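Side-chain contacts in putative xanthine dehydrogenase YAGS fad-binding subunit (Escherichia coli, PDB 5G5G), which probably oxidises aldehydes in the periplasm as one chain of a three-chain enzyme, holding the molybdenum centre and its pterin cytosine dinucleotide: residues G508-G511 with A512-T516; A643-D646 with R647-Y650. All coordinates share one frame; numbering follows the deposited sequence.

Interaction 1: G508-G511 with A512-T516. With MCN (pterin cytosine dinucleotide), chain Y.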
loop_
_atom_site.group_PDB
_atom_site.type_symbol
_atom_site.label_atom_id
_atom_site.label_comp_id
_atom_site.label_asym_id
_atom_site.label_seq_id
_atom_site.Cartn_x
_atom_site.Cartn_y
_atom_site.Cartn_z
ATOM N N GLY C 508 8.681 -8.658 -15.157
ATOM C CA GLY C 508 10.057 -8.402 -15.605
ATOM C C GLY C 508 10.254 -7.141 -16.430
ATOM O O GLY C 508 11.252 -7.021 -17.205
ATOM N N GLN C 509 9.302 -6.226 -16.298
ATOM C CA GLN C 509 9.091 -5.086 -17.213
ATOM C C GLN C 509 9.273 -5.437 -18.673
ATOM O O GLN C 509 9.866 -4.666 -19.424
ATOM C CB GLN C 509 9.886 -3.831 -16.793
ATOM C CG GLN C 509 11.420 -3.889 -16.822
ATOM C CD GLN C 509 12.075 -2.547 -16.663
ATOM O OE1 GLN C 509 11.592 -1.650 -15.991
ATOM N NE2 GLN C 509 13.238 -2.409 -17.274
ATOM N N TRP C 510 8.849 -6.620 -19.084
ATOM C CA TRP C 510 8.903 -7.000 -20.507
ATOM C C TRP C 510 7.535 -6.825 -21.166
ATOM O O TRP C 510 7.399 -7.014 -22.378
ATOM C CB TRP C 510 9.410 -8.423 -20.745
ATOM C CG TRP C 510 8.582 -9.527 -20.091
ATOM C CD1 TRP C 510 7.223 -9.744 -20.214
ATOM C CD2 TRP C 510 9.070 -10.563 -19.244
ATOM N NE1 TRP C 510 6.849 -10.846 -19.467
ATOM C CE2 TRP C 510 7.962 -11.371 -18.877
ATOM C CE3 TRP C 510 10.332 -10.852 -18.687
ATOM C CZ2 TRP C 510 8.078 -12.454 -17.974
ATOM C CZ3 TRP C 510 10.465 -11.989 -17.798
ATOM C CH2 TRP C 510 9.339 -12.760 -17.468
ATOM N N GLY C 511 6.519 -6.525 -20.352
ATOM C CA GLY C 511 5.135 -6.587 -20.850
ATOM C C GLY C 511 4.806 -5.636 -21.982
ATOM O O GLY C 511 4.186 -6.057 -22.981
ATOM N N ALA C 512 5.147 -4.345 -21.823
ATOM C CA ALA C 512 4.814 -3.373 -22.869
ATOM C C ALA C 512 5.458 -3.701 -24.203
ATOM O O ALA C 512 4.813 -3.742 -25.256
ATOM C CB ALA C 512 5.236 -1.997 -22.463
ATOM N N ASN C 513 6.763 -3.907 -24.151
ATOM C CA ASN C 513 7.506 -4.178 -25.353
ATOM C C ASN C 513 7.106 -5.494 -26.039
ATOM O O ASN C 513 6.894 -5.525 -27.228
ATOM C CB ASN C 513 9.011 -4.171 -25.020
ATOM C CG ASN C 513 9.883 -4.314 -26.253
ATOM O OD1 ASN C 513 9.544 -3.796 -27.320
ATOM N ND2 ASN C 513 10.939 -5.109 -26.144
ATOM N N THR C 514 6.965 -6.573 -25.280
ATOM C CA THR C 514 6.648 -7.868 -25.862
ATOM C C THR C 514 5.166 -7.897 -26.358
ATOM O O THR C 514 4.931 -8.392 -27.454
ATOM C CB THR C 514 6.897 -9.019 -24.897
ATOM O OG1 THR C 514 6.103 -8.878 -23.725
ATOM C CG2 THR C 514 8.374 -9.131 -24.523
ATOM N N SER C 515 4.219 -7.398 -25.577
ATOM C CA SER C 515 2.816 -7.472 -25.931
ATOM C C SER C 515 2.550 -6.617 -27.213
ATOM O O SER C 515 1.840 -7.057 -28.135
ATOM C CB SER C 515 1.893 -7.071 -24.783
ATOM O OG SER C 515 1.942 -5.712 -24.430
ATOM N N THR C 516 3.129 -5.428 -27.244
ATOM C CA THR C 516 2.961 -4.537 -28.414
ATOM C C THR C 516 3.664 -5.089 -29.634
ATOM O O THR C 516 3.159 -4.944 -30.740
ATOM C CB THR C 516 3.321 -3.074 -28.184
ATOM O OG1 THR C 516 4.710 -2.955 -27.864
ATOM C CG2 THR C 516 2.456 -2.481 -27.094
HETATM N N1 MCN Y . 5.544 2.066 -21.070
HETATM C C2 MCN Y . 5.485 3.026 -22.177
HETATM N N3 MCN Y . 6.761 2.740 -22.966
HETATM C C4 MCN Y . 7.810 1.963 -22.746
HETATM C C5 MCN Y . 7.572 0.998 -21.618
HETATM C C6 MCN Y . 6.540 1.145 -20.840
HETATM O O2 MCN Y . 4.702 3.777 -22.446
HETATM N N4 MCN Y . 8.907 1.875 -23.410
HETATM C "C1'" MCN Y . 4.498 2.323 -20.093
HETATM C C2D MCN Y . 3.098 1.798 -20.587
HETATM O "O2'" MCN Y . 2.058 2.550 -19.966
HETATM C "C3'" MCN Y . 3.180 0.454 -20.065
HETATM C C4D MCN Y . 3.855 0.433 -18.619
HETATM O O4D MCN Y . 4.772 1.600 -18.887
HETATM O "O3'" MCN Y . 1.935 -0.317 -19.910
HETATM C "C5'" MCN Y . 4.659 -0.616 -18.119
HETATM O "O5'" MCN Y . 5.291 -1.374 -19.124
HETATM P PA MCN Y . 6.488 -2.275 -18.725
HETATM O O1A MCN Y . 6.746 -3.208 -19.908
HETATM O O2A MCN Y . 7.584 -1.452 -18.144
HETATM O O3A MCN Y . 5.883 -3.209 -17.459
HETATM P PB MCN Y . 5.022 -4.518 -17.669
HETATM O O1B MCN Y . 5.897 -5.690 -17.792
HETATM O O2B MCN Y . 3.976 -4.270 -18.706
HETATM O O3B MCN Y . 4.248 -4.485 -16.301
HETATM C C10 MCN Y . 4.884 -5.081 -15.091
HETATM C "C9'" MCN Y . 5.473 -4.076 -14.165
HETATM C "C8'" MCN Y . 6.238 -4.913 -13.001
HETATM S "S8'" MCN Y . 7.200 -6.231 -13.385
HETATM C "C7'" MCN Y . 5.905 -4.626 -11.841
HETATM S "S7'" MCN Y . 6.483 -5.568 -10.435
HETATM C "C6'" MCN Y . 5.177 -3.300 -11.461
HETATM C C7 MCN Y . 5.138 -2.440 -12.813
HETATM O "O9'" MCN Y . 4.584 -3.132 -13.858
HETATM N "N5'" MCN Y . 3.726 -3.779 -11.169
HETATM C C4A MCN Y . 2.634 -2.754 -11.144
HETATM N "N8'" MCN Y . 4.235 -1.297 -12.563
HETATM C C4B MCN Y . 3.030 -1.493 -11.987
HETATM N "N1'" MCN Y . 2.145 -0.417 -11.917
HETATM C "C2'" MCN Y . 0.800 -0.571 -11.564
HETATM N "N2'" MCN Y . 0.006 0.385 -11.483
HETATM N "N3'" MCN Y . 0.534 -1.696 -10.832
HETATM C "C4'" MCN Y . 1.231 -2.888 -10.722
HETATM O "O4'" MCN Y . 1.030 -3.974 -10.146
HETATM O O HOH W 1 8.514 -3.550 -21.928
#
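Trp-510 and Thr-514 meet at the start of helix 511-534, whose N-terminal end receives the diphosphate of the pterin cytosine dinucleotide. Backbone-to-phosphate bonds come first. Gly-511 N gives its hydrogen to MCN O1B on one phosphate at 2.8 Å, and Ala-512 N reaches MCN O1A on the other at 2.7 Å, where the positive end of the helix dipole probably steadies the negative charge. A water widens the grip, accepting from Asn-513 N and donating to both Gln-509 O and MCN O1A. Glycine suits position 511, since a CB there would run into MCN O2B.

Hydroxyls folding back onto the first turn form the second group. Thr-514 OG1, placed between its own backbone N and carbonyl carbon (chi1 60°), donates to Trp-510 O at 2.6 Å from above the carbonyl plane, while Thr-514 N meets the same oxygen almost head-on. One residue later, Ser-515 N and OG approach Gly-511 O from opposite faces of its plane, the hydroxyl OG standing 2.7 Å from that O. Thr-516 doubles the bond to Ala-512 O likewise, so three successive carbonyls each take two hydrogens.

Packing and the metal side complete the site. Gly-508 N bonds an oxygen of the molybdenum group, Trp-510 NE1 bonds Ala-504 O, and Gly-508 CA lies 3.9 Å above the plane of the Trp-510 ring, offset toward its rim.

Interaction 2: A643-D646 with R647-Y650; sequences AVDD and RLGY
Asp-645 and Arg-647 face each other side-on across the turn between the short strands 644-645 and 650-651, with carboxylate and guanidinium planes only 22° apart. Arg-647 NE points at Asp-645 OD1 (3.1 Å) and Arg-647 NH2 at Asp-645 OD2 (2.8 Å), each oxygen offering its syn lone pair, so the salt bridge is two-pronged and nearly flat. A bend in the arginine chain at chi3 (-50°) turns the guanidinium back to present this edge.

The same carboxylate also holds the backbone of the turn. Asp-645 OD1 is met nearly end-on by Arg-647 N at 3.1 Å, which makes an Asx turn, and from above its plane by Leu-648 N at 3.0 Å, giving this oxygen three donors within the turn. Leu-648 CD1 lies alongside, 3.7 Å from Asp-645 OD2. An aromatic side chain from another protein chain of the assembly also bonds Asp-645 OD2. An alanine here is likely to leave the guanidinium without its carboxylate partner, the N-H groups of Arg-647 and Leu-648 without their shared acceptor, and that aromatic side chain without the oxygen it bonds.

Behind the carboxylate, Asp-645 CB rests obliquely against Tyr-650 CE1 at 4.0 Å. Gly-649 and Tyr-650 both face Asp-645 as a G1 bulge, Gly-649 N bonding to Asp-645 O and Asp-645 N to Tyr-650 O.

The turn links two short strands that follow helix 619-638, and packs against that neighbouring chain.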
loop_
_atom_site.group_PDB
_atom_site.type_symbol
_atom_site.label_atom_id
_atom_site.label_comp_id
_atom_site.label_asym_id
_atom_site.label_seq_id
_atom_site.Cartn_x
_atom_site.Cartn_y
_atom_site.Cartn_z
ATOM N N ALA C 643 8.119 -6.068 10.256
ATOM C CA ALA C 643 8.780 -6.373 11.503
ATOM C C ALA C 643 8.737 -7.866 11.778
ATOM O O ALA C 643 7.668 -8.413 12.029
ATOM C CB ALA C 643 8.117 -5.621 12.618
ATOM N N VAL C 644 9.910 -8.497 11.819
ATOM C CA VAL C 644 9.997 -9.899 12.134
ATOM C C VAL C 644 10.042 -10.139 13.637
ATOM O O VAL C 644 10.889 -9.551 14.351
ATOM C CB VAL C 644 11.262 -10.522 11.517
ATOM C CG1 VAL C 644 11.451 -11.969 11.975
ATOM C CG2 VAL C 644 11.183 -10.441 10.000
ATOM N N ASP C 645 9.142 -10.988 14.134
ATOM C CA ASP C 645 9.273 -11.493 15.514
ATOM C C ASP C 645 10.104 -12.788 15.367
ATOM O O ASP C 645 9.591 -13.749 14.838
ATOM C CB ASP C 645 7.915 -11.758 16.164
ATOM C CG ASP C 645 8.050 -12.053 17.666
ATOM O OD1 ASP C 645 8.889 -12.953 18.002
ATOM O OD2 ASP C 645 7.392 -11.329 18.478
ATOM N N ASP C 646 11.396 -12.786 15.734
ATOM C CA ASP C 646 12.205 -13.971 15.444
ATOM C C ASP C 646 12.039 -15.133 16.461
ATOM O O ASP C 646 12.693 -16.183 16.314
ATOM C CB ASP C 646 13.646 -13.599 15.224
ATOM C CG ASP C 646 14.337 -13.079 16.463
ATOM O OD1 ASP C 646 13.781 -13.203 17.589
ATOM O OD2 ASP C 646 15.467 -12.521 16.248
ATOM N N ARG C 647 11.128 -14.962 17.439
ATOM C CA ARG C 647 10.718 -16.031 18.368
ATOM C C ARG C 647 9.461 -16.712 17.789
ATOM O O ARG C 647 9.438 -17.902 17.601
ATOM C CB ARG C 647 10.347 -15.440 19.725
ATOM C CG ARG C 647 11.406 -14.528 20.374
ATOM C CD ARG C 647 10.774 -13.645 21.467
ATOM N NE ARG C 647 9.552 -12.934 20.988
ATOM C CZ ARG C 647 8.676 -12.300 21.778
ATOM N NH1 ARG C 647 8.949 -12.176 23.070
ATOM N NH2 ARG C 647 7.563 -11.729 21.264
ATOM N N LEU C 648 8.436 -15.918 17.496
ATOM C CA LEU C 648 7.155 -16.413 16.962
ATOM C C LEU C 648 7.177 -16.662 15.424
ATOM O O LEU C 648 6.268 -17.306 14.882
ATOM C CB LEU C 648 6.059 -15.399 17.306
ATOM C CG LEU C 648 5.713 -15.289 18.790
ATOM C CD1 LEU C 648 4.884 -14.047 19.098
ATOM C CD2 LEU C 648 4.965 -16.556 19.242
ATOM N N GLY C 649 8.184 -16.139 14.716
ATOM C CA GLY C 649 8.448 -16.516 13.334
ATOM C C GLY C 649 7.471 -15.954 12.291
ATOM O O GLY C 649 7.048 -16.684 11.386
ATOM N N TYR C 650 7.074 -14.685 12.443
ATOM C CA TYR C 650 6.120 -14.091 11.528
ATOM C C TYR C 650 6.317 -12.598 11.427
ATOM O O TYR C 650 7.091 -11.995 12.177
ATOM C CB TYR C 650 4.673 -14.448 11.920
ATOM C CG TYR C 650 4.091 -13.608 13.041
ATOM C CD1 TYR C 650 4.597 -13.682 14.334
ATOM C CD2 TYR C 650 3.058 -12.727 12.820
ATOM C CE1 TYR C 650 4.118 -12.860 15.368
ATOM C CE2 TYR C 650 2.524 -11.943 13.851
ATOM C CZ TYR C 650 3.077 -12.007 15.122
ATOM O OH TYR C 650 2.565 -11.232 16.132
#

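Following the chain from its N terminus, interaction 1 comes first: the loop after strand 491-494 turns at 508-511 straight into helix 511-534. Interaction 2 opens only after a further run of strands and helix 619-638, at the hairpin of strands 644-645 and 650-651. Each contact closes within one continuous stretch, so the two stand in series and neither nests in nor crosses the other. Both lie in the part of the sequence that matches the molybdopterin cofactor-binding family, yet their centres are 38 Å apart and their nearest atoms about 25 Å apart. The first ties a helix start to the buried cofactor; the second braces a turn internally, and that turn packs against another chain of the assembly.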